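Local coordinates for uncharacterized ParM protein (PDB 3JS6) that is an actin-like plasmid segregation protein that forms dynamic filaments and probably uses them to move plasmid DNA apart before cell division, at residues L273-M278 with S309-D314. Sequence-based numbering, arbitrary orientation.
Sequences LIEEVM and SHYYSD
Y311, in the last turn of helix 301-311, lays its ring along helix 263-284, where I274, E275 and M278 receive it. The phenol is carried across because CG stands anti to the backbone N (chi1 -174°), which swings the ring out from its own helix. The close-packed part is apolar. I274 sets the methyl CG2 over one face of the ring, 4.0 Å from Y311 CD2 and displaced toward the rim. With CG2 anti to the backbone N, a branched residue can present this methyl to the ring while its side chain also packs on S307 and L308. One turn further on, M278, modelled as selenomethionine, runs past the ring in the opposite direction, with CB and CG beside the CD1-CE1 side. The modelled separation there is implausibly short, so only the neighbourhood is secure, not the closeness of fit. A long apolar chain suits this buried place between L308, L189 and the ring, but its bend here is not reliable enough to interpret.

Toward the phenol oxygen the contact loosens. E275 starts out pointing away, but a bend at chi2 (73°) brings the carboxylate back until OE1 lies 3.4 Å from Y311 OH, its plane turned 79° from that of the ring. Glutamate is at home on this exposed flank, and tyrosine suits a border position, since its ring carbons face buried side chains while its hydroxyl lies toward the exposed side.

Within the actin-like fold, the two helices pack together next to the five-stranded sheet of the C-terminal half. I274 and M278 also touch L308, one turn before Y311, so the tyrosine extends the helix-helix interface outward, while M278, together with V277, rests on L189 of the sheet's central strand 185-191.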
ATOM      1  N   LEU A 273       6.907 -14.861 -18.878  1.00 41.67           N
ATOM      2  CA  LEU A 273       6.156 -14.450 -17.704  1.00 43.39           C
ATOM      3  C   LEU A 273       4.704 -14.212 -18.126  1.00 42.83           C
ATOM      4  O   LEU A 273       3.774 -14.742 -17.515  1.00 39.12           O
ATOM      5  CB  LEU A 273       6.772 -13.177 -17.124  1.00 38.75           C
ATOM      6  CG  LEU A 273       6.299 -12.656 -15.766  1.00 51.97           C
ATOM      7  CD1 LEU A 273       7.408 -11.829 -15.144  1.00 51.75           C
ATOM      8  CD2 LEU A 273       5.037 -11.827 -15.916  1.00 49.14           C
ATOM      9  N   ILE A 274       4.512 -13.447 -19.196  1.00 39.20           N
ATOM     10  CA  ILE A 274       3.166 -13.149 -19.653  1.00 42.53           C
ATOM     11  C   ILE A 274       2.412 -14.369 -20.157  1.00 46.27           C
ATOM     12  O   ILE A 274       1.203 -14.496 -19.943  1.00 44.54           O
ATOM     13  CB  ILE A 274       3.174 -12.048 -20.741  1.00 43.63           C
ATOM     14  CG1 ILE A 274       3.662 -10.728 -20.130  1.00 43.43           C
ATOM     15  CG2 ILE A 274       1.788 -11.882 -21.317  1.00 39.02           C
ATOM     16  CD1 ILE A 274       3.647  -9.553 -21.093  1.00 45.59           C
ATOM     17  N   GLU A 275       3.108 -15.280 -20.825  1.00 42.16           N
ATOM     18  CA  GLU A 275       2.423 -16.468 -21.315  1.00 39.97           C
ATOM     19  C   GLU A 275       1.966 -17.295 -20.118  1.00 27.72           C
ATOM     20  O   GLU A 275       0.886 -17.859 -20.110  1.00 34.11           O
ATOM     21  CB  GLU A 275       3.359 -17.290 -22.210  1.00 45.53           C
ATOM     22  CG  GLU A 275       2.887 -18.717 -22.473  1.00 56.85           C
ATOM     23  CD  GLU A 275       1.712 -18.798 -23.434  1.00 65.02           C
ATOM     24  OE1 GLU A 275       0.610 -18.318 -23.093  1.00 63.07           O
ATOM     25  OE2 GLU A 275       1.894 -19.353 -24.538  1.00 70.89           O
ATOM     26  N   GLU A 276       2.797 -17.359 -19.094  1.00 34.92           N
ATOM     27  CA  GLU A 276       2.426 -18.128 -17.924  1.00 40.49           C
ATOM     28  C   GLU A 276       1.220 -17.511 -17.218  1.00 38.42           C
ATOM     29  O   GLU A 276       0.276 -18.213 -16.848  1.00 35.57           O
ATOM     30  CB  GLU A 276       3.596 -18.210 -16.940  1.00 37.16           C
ATOM     31  CG  GLU A 276       3.238 -18.980 -15.682  1.00 52.80           C
ATOM     32  CD  GLU A 276       4.430 -19.206 -14.786  1.00 57.84           C
ATOM     33  OE1 GLU A 276       5.475 -19.641 -15.308  1.00 65.43           O
ATOM     34  OE2 GLU A 276       4.326 -18.962 -13.566  1.00 57.09           O
ATOM     35  N   VAL A 277       1.246 -16.196 -17.042  1.00 31.91           N
ATOM     36  CA  VAL A 277       0.152 -15.534 -16.337  1.00 36.90           C
ATOM     37  C   VAL A 277      -1.177 -15.675 -17.058  1.00 29.07           C
ATOM     38  O   VAL A 277      -2.177 -16.057 -16.461  1.00 36.20           O
ATOM     39  CB  VAL A 277       0.460 -14.034 -16.106  1.00 36.79           C
ATOM     40  CG1 VAL A 277      -0.664 -13.400 -15.315  1.00 40.34           C
ATOM     41  CG2 VAL A 277       1.772 -13.885 -15.350  1.00 34.92           C
HETATM   42  N   MSE A 278      -1.202 -15.380 -18.349  1.00 35.85           N
HETATM   43  CA  MSE A 278      -2.456 -15.492 -19.080  1.00 32.32           C
HETATM   44  C   MSE A 278      -2.918 -16.932 -19.223  1.00 33.72           C
HETATM   45  O   MSE A 278      -4.118 -17.194 -19.267  1.00 25.56           O
HETATM   46  CB  MSE A 278      -2.345 -14.810 -20.442  1.00 28.21           C
HETATM   47  CG  MSE A 278      -2.404 -13.269 -20.354  1.00 46.66           C
HETATM   48 SE   MSE A 278      -3.092 -12.565 -18.648  1.00 57.37          SE
HETATM   49  CE  MSE A 278      -1.428 -11.930 -17.918  1.00 63.56           C
ATOM     50  N   SER A 309      -1.152  -5.400 -22.989  1.00 29.59           N
ATOM     51  CA  SER A 309      -2.121  -4.715 -23.830  1.00 36.24           C
ATOM     52  C   SER A 309      -2.126  -5.211 -25.271  1.00 47.76           C
ATOM     53  O   SER A 309      -3.144  -5.129 -25.948  1.00 47.87           O
ATOM     54  CB  SER A 309      -1.860  -3.210 -23.809  1.00 39.46           C
ATOM     55  OG  SER A 309      -2.304  -2.633 -22.590  1.00 43.45           O
ATOM     56  N   HIS A 310      -0.989  -5.722 -25.738  1.00 50.57           N
ATOM     57  CA  HIS A 310      -0.894  -6.234 -27.100  1.00 55.37           C
ATOM     58  C   HIS A 310      -1.210  -7.716 -27.102  1.00 59.13           C
ATOM     59  O   HIS A 310      -1.462  -8.311 -28.144  1.00 61.83           O
ATOM     60  CB  HIS A 310       0.511  -5.996 -27.675  1.00 59.47           C
ATOM     61  CG  HIS A 310       0.877  -4.547 -27.797  1.00 63.13           C
ATOM     62  ND1 HIS A 310       1.373  -3.811 -26.742  1.00 68.09           N
ATOM     63  CD2 HIS A 310       0.761  -3.686 -28.834  1.00 62.64           C
ATOM     64  CE1 HIS A 310       1.545  -2.557 -27.121  1.00 60.61           C
ATOM     65  NE2 HIS A 310       1.180  -2.455 -28.386  1.00 67.25           N
ATOM     66  N   TYR A 311      -1.196  -8.312 -25.919  1.00 61.97           N
ATOM     67  CA  TYR A 311      -1.489  -9.727 -25.786  1.00 60.29           C
ATOM     68  C   TYR A 311      -2.991  -9.924 -25.961  1.00 56.50           C
ATOM     69  O   TYR A 311      -3.432 -10.862 -26.625  1.00 56.63           O
ATOM     70  CB  TYR A 311      -1.014 -10.226 -24.418  1.00 59.40           C
ATOM     71  CG  TYR A 311      -1.149 -11.713 -24.234  1.00 66.10           C
ATOM     72  CD1 TYR A 311      -2.258 -12.250 -23.592  1.00 64.91           C
ATOM     73  CD2 TYR A 311      -0.186 -12.595 -24.742  1.00 67.46           C
ATOM     74  CE1 TYR A 311      -2.417 -13.624 -23.461  1.00 67.84           C
ATOM     75  CE2 TYR A 311      -0.336 -13.975 -24.615  1.00 64.13           C
ATOM     76  CZ  TYR A 311      -1.458 -14.479 -23.975  1.00 64.93           C
ATOM     77  OH  TYR A 311      -1.644 -15.833 -23.861  1.00 65.67           O
ATOM     78  N   TYR A 312      -3.767  -9.029 -25.359  1.00 50.73           N
ATOM     79  CA  TYR A 312      -5.229  -9.051 -25.460  1.00 47.27           C
ATOM     80  C   TYR A 312      -5.733  -7.623 -25.499  1.00 49.42           C
ATOM     81  O   TYR A 312      -5.324  -6.771 -24.701  1.00 38.33           O
ATOM     82  CB  TYR A 312      -5.884  -9.775 -24.284  1.00 52.27           C
ATOM     83  CG  TYR A 312      -6.177 -11.231 -24.558  1.00 58.05           C
ATOM     84  CD1 TYR A 312      -5.141 -12.153 -24.690  1.00 56.89           C
ATOM     85  CD2 TYR A 312      -7.491 -11.695 -24.675  1.00 65.65           C
ATOM     86  CE1 TYR A 312      -5.391 -13.505 -24.923  1.00 60.89           C
ATOM     87  CE2 TYR A 312      -7.760 -13.058 -24.914  1.00 67.52           C
ATOM     88  CZ  TYR A 312      -6.697 -13.955 -25.032  1.00 66.18           C
ATOM     89  OH  TYR A 312      -6.923 -15.301 -25.233  1.00 70.67           O
ATOM     90  N   SER A 313      -6.635  -7.368 -26.433  1.00 48.67           N
ATOM     91  CA  SER A 313      -7.183  -6.040 -26.607  1.00 52.14           C
ATOM     92  C   SER A 313      -8.424  -5.771 -25.765  1.00 46.06           C
ATOM     93  O   SER A 313      -9.205  -6.675 -25.455  1.00 44.97           O
ATOM     94  CB  SER A 313      -7.519  -5.833 -28.083  1.00 53.22           C
ATOM     95  OG  SER A 313      -8.369  -6.875 -28.533  1.00 63.55           O
ATOM     96  N   ASP A 314      -8.580  -4.506 -25.397  1.00 42.02           N
ATOM     97  CA  ASP A 314      -9.726  -4.033 -24.638  1.00 37.29           C
ATOM     98  C   ASP A 314     -10.031  -4.718 -23.316  1.00 34.19           C
ATOM     99  O   ASP A 314     -11.199  -4.919 -22.994  1.00 32.85           O
ATOM    100  CB  ASP A 314     -10.975  -4.099 -25.513  1.00 49.33           C
ATOM    101  CG  ASP A 314     -10.759  -3.481 -26.878  1.00 61.39           C
ATOM    102  OD1 ASP A 314     -10.182  -2.371 -26.948  1.00 62.39           O
ATOM    103  OD2 ASP A 314     -11.172  -4.104 -27.882  1.00 68.26           O
TER